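Troponin C (Chlamys nipponensis akazara, PDB 3TZ1) is the calcium sensor of scallop striated-muscle troponin, here its calcium-loaded C-terminal domain bound to a fragment of the inhibitory subunit, and relieves troponin's inhibition of actin filaments when calcium binds. Local coordinates at residues R7-A12 with V60-F65; V28-L33 with E44-I49. All blocks are in the same frame, centred on the assembly; numbering follows the deposited sequence.

In the fold
Both contacts belong to one pair of EF-hands, and they lie on opposite sides of the chain's centre, about 17 Å apart between centres, with nearest atoms about 4 Å apart but not touching. In chain order the helices are 6-16, 26-36, 42-52 and 62-70. Contact 1 joins the first to the last, and contact 2, which falls wholly within the sequence it spans, joins the second to the third. The two hands are coupled by the short antiparallel sheet of 24-25 and 59-60, whose Val60 belongs to contact 1. The bound peptide packs on residues of both contacts, as expected of a calcium-loaded EF-hand pair that grips its target between helix pairs.

Contact 1: R7-A12 with V60-F65; sequences RELKEA and VDYEEF. With CA (calcium ion), chain C.
Leu9 of helix 6-16 and Tyr62 and Phe65 of helix 62-70 bring the first and last helices of the EF-hand pair together. Followed outward, Leu9 shows how: its CB lies 4.1 Å from Tyr62 OH, and CG is near both aromatic residues, 3.8 Å from Tyr62 OH and 3.9 Å from Phe65 CE2. There the branches part. Leu9 CD1 goes to Phe65, 3.3 Å from CE2, while CD2 goes to the phenol, 3.1 Å from Tyr62 OH. With CG trans to the backbone N (chi1 -174°), the fork reaches nearer helix 62-70 than the CB direction alone would suggest.

Lys10 lays its CG 3.3 Å from Tyr62 OH, so aliphatic carbon flanks the hydroxyl, whose polar partner is Glu6. Farther along the helix, the methyl of Ala12 meets the edge of the Phe65 ring, with CB 4.0 Å from CZ.

Helix 62-70 starts with a capping box: Glu64 N donates to Asp61 OD1, and Asp61 N to Glu64 OE1 at 2.9 Å. The carboxylate of Glu64 also binds the calcium ion through both oxygens, beside Asp53, Asp55, Ser57 and Thr59. Phe65 follows directly in sequence and touches the bound peptide as well as Leu9. The chemistry across the helices is thus largely apolar, while charged groups gather at the adjoining helix start and calcium loop, consistent with a link between calcium binding and the peptide-binding surface.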
ATOM      1  N   ARG A   7       6.880   6.164 -13.032  1.00 34.45           N
ATOM      2  CA  ARG A   7       5.800   5.829 -13.960  1.00 31.20           C
ATOM      3  C   ARG A   7       5.007   4.651 -13.433  1.00 24.73           C
ATOM      4  O   ARG A   7       3.775   4.613 -13.518  1.00 25.97           O
ATOM      5  CB  ARG A   7       6.357   5.470 -15.335  1.00 38.41           C
ATOM      6  CG  ARG A   7       6.409   6.623 -16.304  1.00 48.85           C
ATOM      7  CD  ARG A   7       7.018   6.160 -17.615  1.00 54.30           C
ATOM      8  NE  ARG A   7       8.307   5.510 -17.390  1.00 56.74           N
ATOM      9  CZ  ARG A   7       9.052   4.968 -18.347  1.00 59.58           C
ATOM     10  NH1 ARG A   7       8.637   4.992 -19.608  1.00 58.88           N
ATOM     11  NH2 ARG A   7      10.213   4.402 -18.040  1.00 59.07           N
ATOM     12  N   GLU A   8       5.728   3.670 -12.908  1.00 27.81           N
ATOM     13  CA  GLU A   8       5.111   2.470 -12.372  1.00 31.53           C
ATOM     14  C   GLU A   8       4.342   2.807 -11.100  1.00 24.92           C
ATOM     15  O   GLU A   8       3.243   2.302 -10.871  1.00 24.64           O
ATOM     16  CB  GLU A   8       6.190   1.436 -12.071  1.00 37.91           C
ATOM     17  CG  GLU A   8       5.726   0.018 -12.193  1.00 35.63           C
ATOM     18  CD  GLU A   8       6.836  -0.960 -11.916  1.00 33.42           C
ATOM     19  OE1 GLU A   8       8.013  -0.602 -12.142  1.00 38.67           O
ATOM     20  OE2 GLU A   8       6.531  -2.077 -11.459  1.00 30.15           O
ATOM     21  N   LEU A   9       4.938   3.663 -10.274  1.00 22.17           N
ATOM     22  CA  LEU A   9       4.304   4.133  -9.047  1.00 18.97           C
ATOM     23  C   LEU A   9       2.993   4.850  -9.341  1.00 21.12           C
ATOM     24  O   LEU A   9       1.978   4.608  -8.686  1.00 21.34           O
ATOM     25  CB  LEU A   9       5.239   5.089  -8.296  1.00 22.19           C
ATOM     26  CG  LEU A   9       4.724   5.527  -6.925  1.00 31.71           C
ATOM     27  CD1 LEU A   9       4.852   4.375  -5.948  1.00 34.82           C
ATOM     28  CD2 LEU A   9       5.480   6.756  -6.414  1.00 31.32           C
ATOM     29  N   LYS A  10       3.017   5.738 -10.331  1.00 21.48           N
ATOM     30  CA  LYS A  10       1.822   6.480 -10.704  1.00 20.95           C
ATOM     31  C   LYS A  10       0.746   5.547 -11.255  1.00 20.68           C
ATOM     32  O   LYS A  10      -0.434   5.718 -10.966  1.00 22.58           O
ATOM     33  CB  LYS A  10       2.159   7.587 -11.710  1.00 21.55           C
ATOM     34  CG  LYS A  10       2.940   8.732 -11.087  1.00 30.58           C
ATOM     35  CD  LYS A  10       3.122   9.882 -12.056  1.00 30.97           C
ATOM     36  CE  LYS A  10       3.910  11.012 -11.410  1.00 31.49           C
ATOM     37  NZ  LYS A  10       4.114  12.164 -12.332  1.00 39.83           N
ATOM     38  N   GLU A  11       1.155   4.548 -12.029  1.00 19.78           N
ATOM     39  CA  GLU A  11       0.201   3.578 -12.559  1.00 22.55           C
ATOM     40  C   GLU A  11      -0.437   2.757 -11.435  1.00 22.91           C
ATOM     41  O   GLU A  11      -1.643   2.515 -11.443  1.00 21.35           O
ATOM     42  CB  GLU A  11       0.870   2.655 -13.586  1.00 23.74           C
ATOM     43  CG  GLU A  11      -0.058   1.580 -14.164  1.00 23.94           C
ATOM     44  CD  GLU A  11      -1.124   2.153 -15.098  1.00 32.83           C
ATOM     45  OE1 GLU A  11      -1.006   3.331 -15.497  1.00 32.85           O
ATOM     46  OE2 GLU A  11      -2.077   1.421 -15.437  1.00 33.12           O
ATOM     47  N   ALA A  12       0.376   2.319 -10.475  1.00 21.00           N
ATOM     48  CA  ALA A  12      -0.131   1.592  -9.313  1.00 19.95           C
ATOM     49  C   ALA A  12      -1.134   2.429  -8.525  1.00 20.35           C
ATOM     50  O   ALA A  12      -2.197   1.940  -8.133  1.00 17.81           O
ATOM     51  CB  ALA A  12       1.023   1.174  -8.403  1.00 18.32           C
ATOM     52  N   VAL A  60      -4.813   7.108   1.645  1.00 21.88           N
ATOM     53  CA  VAL A  60      -3.395   7.230   1.331  1.00 22.65           C
ATOM     54  C   VAL A  60      -3.241   8.174   0.150  1.00 25.17           C
ATOM     55  O   VAL A  60      -3.651   7.839  -0.958  1.00 23.10           O
ATOM     56  CB  VAL A  60      -2.786   5.852   0.983  1.00 22.69           C
ATOM     57  CG1 VAL A  60      -1.319   5.993   0.607  1.00 20.68           C
ATOM     58  CG2 VAL A  60      -2.936   4.889   2.163  1.00 24.75           C
ATOM     59  N   ASP A  61      -2.679   9.362   0.369  1.00 23.06           N
ATOM     60  CA  ASP A  61      -2.483  10.267  -0.765  1.00 23.34           C
ATOM     61  C   ASP A  61      -1.205   9.896  -1.520  1.00 22.30           C
ATOM     62  O   ASP A  61      -0.466   9.005  -1.096  1.00 22.48           O
ATOM     63  CB  ASP A  61      -2.525  11.752  -0.341  1.00 26.92           C
ATOM     64  CG  ASP A  61      -1.476  12.108   0.698  1.00 30.43           C
ATOM     65  OD1 ASP A  61      -0.286  11.797   0.486  1.00 30.83           O
ATOM     66  OD2 ASP A  61      -1.845  12.710   1.731  1.00 32.18           O
ATOM     67  N   TYR A  62      -0.938  10.554  -2.645  1.00 26.30           N
ATOM     68  CA  TYR A  62       0.180  10.115  -3.484  1.00 26.07           C
ATOM     69  C   TYR A  62       1.525  10.319  -2.792  1.00 19.57           C
ATOM     70  O   TYR A  62       2.450   9.525  -2.959  1.00 23.80           O
ATOM     71  CB  TYR A  62       0.174  10.804  -4.853  1.00 28.40           C
ATOM     72  CG  TYR A  62       1.311  10.351  -5.747  1.00 27.15           C
ATOM     73  CD1 TYR A  62       2.393  11.186  -6.003  1.00 30.42           C
ATOM     74  CD2 TYR A  62       1.305   9.091  -6.326  1.00 27.63           C
ATOM     75  CE1 TYR A  62       3.437  10.776  -6.816  1.00 28.73           C
ATOM     76  CE2 TYR A  62       2.348   8.668  -7.136  1.00 24.68           C
ATOM     77  CZ  TYR A  62       3.405   9.520  -7.381  1.00 25.00           C
ATOM     78  OH  TYR A  62       4.442   9.106  -8.186  1.00 30.53           O
ATOM     79  N   GLU A  63       1.629  11.378  -2.002  1.00 23.59           N
ATOM     80  CA  GLU A  63       2.869  11.631  -1.287  1.00 26.19           C
ATOM     81  C   GLU A  63       3.138  10.530  -0.264  1.00 24.78           C
ATOM     82  O   GLU A  63       4.270  10.077  -0.111  1.00 27.26           O
ATOM     83  CB  GLU A  63       2.838  13.001  -0.616  1.00 36.46           C
ATOM     84  CG  GLU A  63       4.128  13.369   0.070  1.00 51.33           C
ATOM     85  CD  GLU A  63       4.065  14.740   0.706  1.00 64.40           C
ATOM     86  OE1 GLU A  63       4.038  15.741  -0.042  1.00 66.87           O
ATOM     87  OE2 GLU A  63       4.033  14.812   1.954  1.00 70.09           O
ATOM     88  N   GLU A  64       2.094  10.095   0.430  1.00 24.43           N
ATOM     89  CA  GLU A  64       2.233   9.002   1.390  1.00 23.41           C
ATOM     90  C   GLU A  64       2.602   7.719   0.666  1.00 19.46           C
ATOM     91  O   GLU A  64       3.420   6.926   1.135  1.00 20.59           O
ATOM     92  CB  GLU A  64       0.938   8.803   2.175  1.00 22.83           C
ATOM     93  CG  GLU A  64       0.602   9.955   3.090  1.00 29.32           C
ATOM     94  CD  GLU A  64      -0.739   9.786   3.732  1.00 29.05           C
ATOM     95  OE1 GLU A  64      -1.655   9.262   3.055  1.00 24.44           O
ATOM     96  OE2 GLU A  64      -0.873  10.144   4.919  1.00 28.83           O
ATOM     97  N   PHE A  65       1.992   7.525  -0.492  1.00 18.54           N
ATOM     98  CA  PHE A  65       2.233   6.328  -1.276  1.00 19.07           C
ATOM     99  C   PHE A  65       3.692   6.301  -1.731  1.00 17.95           C
ATOM    100  O   PHE A  65       4.362   5.273  -1.647  1.00 20.16           O
ATOM    101  CB  PHE A  65       1.285   6.305  -2.475  1.00 18.04           C
ATOM    102  CG  PHE A  65       1.286   5.006  -3.225  1.00 16.67           C
ATOM    103  CD1 PHE A  65       0.914   3.833  -2.598  1.00 17.80           C
ATOM    104  CD2 PHE A  65       1.643   4.968  -4.574  1.00 19.71           C
ATOM    105  CE1 PHE A  65       0.905   2.622  -3.302  1.00 22.67           C
ATOM    106  CE2 PHE A  65       1.644   3.769  -5.275  1.00 19.34           C
ATOM    107  CZ  PHE A  65       1.267   2.598  -4.639  1.00 22.77           C
TER
HETATM  108 CA    CA C   1      -3.442   9.901   4.810  1.00 27.32          CA
HETATM  109  O   HOH W   1      -3.650  12.024   3.273  1.00 35.54           O

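Contact 2: V28-L33 with E44-I49; sequences VLRWIL and EIENMI
The second and third helices of the EF-hand pair, one from each hand, meet where Leu33 of helix 26-36 packs against Ile45 and Met48 of helix 42-52. Leu33 CD1 lies 4.0 Å from Ile45 CG2, the two side chains lying alongside with their tips pointing opposite ways. The other branch, Leu33 CD2, reaches Met48 CE at 3.7 Å; the turn of the methionine at chi3 (78°) brings that methyl round. One turn earlier, Leu29 CB approaches Ile49 CG1 at 4.4 Å, a looser fit.

The segment axes pass 10.0 Å apart at 137°, a steeply inclined antiparallel arrangement. In this EF-hand pair the linker 37-41 between the hands adds to the same apolar patch, Leu40 touching Leu33, Ile45 and Met48. The bound peptide packs on Leu29 and Met48.

Beside this apolar patch, Arg30 makes a salt bridge to Glu46 end-on, NH1 at 2.8 Å and NH2 at 3.0 Å both donating to Glu46 OE2. That oxygen lies near the guanidinium plane, yet both nitrogens come from the same face of the carboxylate, whose plane is turned 41° from the guanidinium. Ile49 CD1 lies over one guanidinium face, offset toward its rim, 3.7 Å from Arg30 NH2. A methionine in place of Arg30 would probably leave Glu46 without its charged mate and the Ile49 methyl without the flat group it packs on.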
ATOM      1  N   VAL A  28      -8.674  -0.669   1.059  1.00 24.26           N
ATOM      2  CA  VAL A  28      -8.007  -1.384  -0.028  1.00 21.62           C
ATOM      3  C   VAL A  28      -6.748  -2.044   0.508  1.00 22.32           C
ATOM      4  O   VAL A  28      -6.472  -3.211   0.237  1.00 19.04           O
ATOM      5  CB  VAL A  28      -7.637  -0.429  -1.190  1.00 28.17           C
ATOM      6  CG1 VAL A  28      -6.773  -1.138  -2.222  1.00 26.29           C
ATOM      7  CG2 VAL A  28      -8.889   0.146  -1.834  1.00 31.78           C
ATOM      8  N   LEU A  29      -5.982  -1.286   1.284  1.00 18.87           N
ATOM      9  CA  LEU A  29      -4.810  -1.824   1.958  1.00 17.96           C
ATOM     10  C   LEU A  29      -5.160  -2.960   2.907  1.00 16.54           C
ATOM     11  O   LEU A  29      -4.469  -3.974   2.950  1.00 19.76           O
ATOM     12  CB  LEU A  29      -4.129  -0.715   2.753  1.00 25.31           C
ATOM     13  CG  LEU A  29      -2.662  -0.460   2.446  1.00 34.12           C
ATOM     14  CD1 LEU A  29      -2.471  -0.229   0.956  1.00 31.26           C
ATOM     15  CD2 LEU A  29      -2.200   0.744   3.267  1.00 25.96           C
ATOM     16  N   ARG A  30      -6.200  -2.762   3.715  1.00 19.06           N
ATOM     17  CA  ARG A  30      -6.654  -3.796   4.644  1.00 18.09           C
ATOM     18  C   ARG A  30      -7.021  -5.057   3.871  1.00 22.24           C
ATOM     19  O   ARG A  30      -6.648  -6.167   4.258  1.00 20.65           O
ATOM     20  CB  ARG A  30      -7.868  -3.314   5.439  1.00 26.35           C
ATOM     21  CG  ARG A  30      -8.387  -4.335   6.435  1.00 28.75           C
ATOM     22  CD  ARG A  30      -9.621  -3.809   7.159  1.00 35.43           C
ATOM     23  NE  ARG A  30      -9.389  -2.475   7.717  1.00 37.85           N
ATOM     24  CZ  ARG A  30      -8.735  -2.242   8.851  1.00 42.05           C
ATOM     25  NH1 ARG A  30      -8.246  -3.254   9.557  1.00 47.62           N
ATOM     26  NH2 ARG A  30      -8.566  -0.997   9.279  1.00 41.33           N
ATOM     27  N   TRP A  31      -7.750  -4.879   2.775  1.00 19.96           N
ATOM     28  CA  TRP A  31      -8.156  -6.009   1.946  1.00 19.88           C
ATOM     29  C   TRP A  31      -6.936  -6.777   1.439  1.00 14.70           C
ATOM     30  O   TRP A  31      -6.871  -8.005   1.527  1.00 19.83           O
ATOM     31  CB  TRP A  31      -8.978  -5.537   0.746  1.00 20.67           C
ATOM     32  CG  TRP A  31      -9.273  -6.670  -0.175  1.00 20.83           C
ATOM     33  CD1 TRP A  31      -8.644  -6.985  -1.333  1.00 23.50           C
ATOM     34  CD2 TRP A  31     -10.259  -7.688   0.056  1.00 19.89           C
ATOM     35  NE1 TRP A  31      -9.183  -8.133  -1.875  1.00 23.68           N
ATOM     36  CE2 TRP A  31     -10.178  -8.581  -1.037  1.00 23.88           C
ATOM     37  CE3 TRP A  31     -11.194  -7.926   1.051  1.00 22.29           C
ATOM     38  CZ2 TRP A  31     -11.013  -9.689  -1.152  1.00 23.51           C
ATOM     39  CZ3 TRP A  31     -12.024  -9.025   0.945  1.00 27.12           C
ATOM     40  CH2 TRP A  31     -11.926  -9.890  -0.151  1.00 25.00           C
ATOM     41  N   ILE A  32      -5.994  -6.043   0.868  1.00 15.14           N
ATOM     42  CA  ILE A  32      -4.750  -6.615   0.373  1.00 24.59           C
ATOM     43  C   ILE A  32      -4.019  -7.434   1.438  1.00 21.73           C
ATOM     44  O   ILE A  32      -3.649  -8.590   1.216  1.00 23.70           O
ATOM     45  CB  ILE A  32      -3.836  -5.499  -0.165  1.00 23.62           C
ATOM     46  CG1 ILE A  32      -4.441  -4.904  -1.447  1.00 20.99           C
ATOM     47  CG2 ILE A  32      -2.437  -6.027  -0.412  1.00 27.28           C
ATOM     48  CD1 ILE A  32      -3.690  -3.679  -1.954  1.00 28.86           C
ATOM     49  N   LEU A  33      -3.832  -6.838   2.609  1.00 19.63           N
ATOM     50  CA  LEU A  33      -3.087  -7.498   3.688  1.00 18.57           C
ATOM     51  C   LEU A  33      -3.810  -8.713   4.253  1.00 22.88           C
ATOM     52  O   LEU A  33      -3.189  -9.740   4.580  1.00 24.74           O
ATOM     53  CB  LEU A  33      -2.779  -6.485   4.795  1.00 19.10           C
ATOM     54  CG  LEU A  33      -1.908  -5.322   4.330  1.00 24.02           C
ATOM     55  CD1 LEU A  33      -1.695  -4.330   5.464  1.00 18.84           C
ATOM     56  CD2 LEU A  33      -0.572  -5.848   3.810  1.00 28.75           C
ATOM     57  N   GLU A  44      -0.931  -6.333  13.479  1.00 26.37           N
ATOM     58  CA  GLU A  44       0.120  -6.132  12.481  1.00 28.66           C
ATOM     59  C   GLU A  44      -0.434  -5.485  11.221  1.00 25.35           C
ATOM     60  O   GLU A  44       0.202  -4.612  10.632  1.00 24.10           O
ATOM     61  CB  GLU A  44       0.781  -7.458  12.110  1.00 27.60           C
ATOM     62  CG  GLU A  44       1.579  -8.078  13.247  1.00 34.12           C
ATOM     63  CD  GLU A  44       2.139  -9.442  12.886  1.00 39.13           C
ATOM     64  OE1 GLU A  44       3.139  -9.859  13.510  1.00 46.29           O
ATOM     65  OE2 GLU A  44       1.576 -10.094  11.981  1.00 40.32           O
ATOM     66  N   ILE A  45      -1.612  -5.929  10.797  1.00 26.07           N
ATOM     67  CA  ILE A  45      -2.284  -5.279   9.677  1.00 26.68           C
ATOM     68  C   ILE A  45      -2.540  -3.804   9.997  1.00 28.20           C
ATOM     69  O   ILE A  45      -2.234  -2.930   9.190  1.00 21.75           O
ATOM     70  CB  ILE A  45      -3.591  -5.994   9.291  1.00 23.46           C
ATOM     71  CG1 ILE A  45      -3.285  -7.382   8.710  1.00 23.20           C
ATOM     72  CG2 ILE A  45      -4.368  -5.159   8.283  1.00 21.52           C
ATOM     73  CD1 ILE A  45      -4.519  -8.219   8.431  1.00 26.96           C
ATOM     74  N   GLU A  46      -3.072  -3.515  11.183  1.00 25.30           N
ATOM     75  CA  GLU A  46      -3.325  -2.122  11.561  1.00 26.21           C
ATOM     76  C   GLU A  46      -2.027  -1.319  11.595  1.00 24.00           C
ATOM     77  O   GLU A  46      -2.017  -0.138  11.271  1.00 25.73           O
ATOM     78  CB  GLU A  46      -4.042  -2.022  12.919  1.00 27.39           C
ATOM     79  CG  GLU A  46      -5.478  -2.536  12.912  1.00 34.86           C
ATOM     80  CD  GLU A  46      -6.457  -1.572  12.266  1.00 46.28           C
ATOM     81  OE1 GLU A  46      -6.112  -0.382  12.095  1.00 49.84           O
ATOM     82  OE2 GLU A  46      -7.581  -2.008  11.932  1.00 52.19           O
ATOM     83  N   ASN A  47      -0.938  -1.963  11.996  1.00 25.45           N
ATOM     84  CA  ASN A  47       0.358  -1.296  12.067  1.00 28.48           C
ATOM     85  C   ASN A  47       0.890  -0.946  10.682  1.00 28.51           C
ATOM     86  O   ASN A  47       1.438   0.138  10.469  1.00 28.12           O
ATOM     87  CB  ASN A  47       1.368  -2.171  12.812  1.00 33.98           C
ATOM     88  CG  ASN A  47       2.649  -1.428  13.140  1.00 36.94           C
ATOM     89  OD1 ASN A  47       2.622  -0.256  13.525  1.00 39.93           O
ATOM     90  ND2 ASN A  47       3.782  -2.108  12.986  1.00 38.24           N
ATOM     91  N   MET A  48       0.716  -1.867   9.738  1.00 22.90           N
ATOM     92  CA  MET A  48       1.172  -1.649   8.369  1.00 22.82           C
ATOM     93  C   MET A  48       0.329  -0.574   7.688  1.00 24.89           C
ATOM     94  O   MET A  48       0.840   0.236   6.912  1.00 22.95           O
ATOM     95  CB  MET A  48       1.157  -2.961   7.586  1.00 20.21           C
ATOM     96  CG  MET A  48       2.157  -3.988   8.120  1.00 28.99           C
ATOM     97  SD  MET A  48       1.849  -5.704   7.649  1.00 31.56           S
ATOM     98  CE  MET A  48       2.472  -5.732   5.970  1.00 30.20           C
ATOM     99  N   ILE A  49      -0.964  -0.558   7.996  1.00 21.30           N
ATOM    100  CA  ILE A  49      -1.826   0.532   7.557  1.00 20.24           C
ATOM    101  C   ILE A  49      -1.341   1.879   8.106  1.00 21.89           C
ATOM    102  O   ILE A  49      -1.190   2.854   7.367  1.00 25.91           O
ATOM    103  CB  ILE A  49      -3.290   0.293   7.971  1.00 27.50           C
ATOM    104  CG1 ILE A  49      -3.885  -0.868   7.167  1.00 24.12           C
ATOM    105  CG2 ILE A  49      -4.111   1.547   7.741  1.00 28.16           C
ATOM    106  CD1 ILE A  49      -5.295  -1.224   7.586  1.00 27.97           C
TER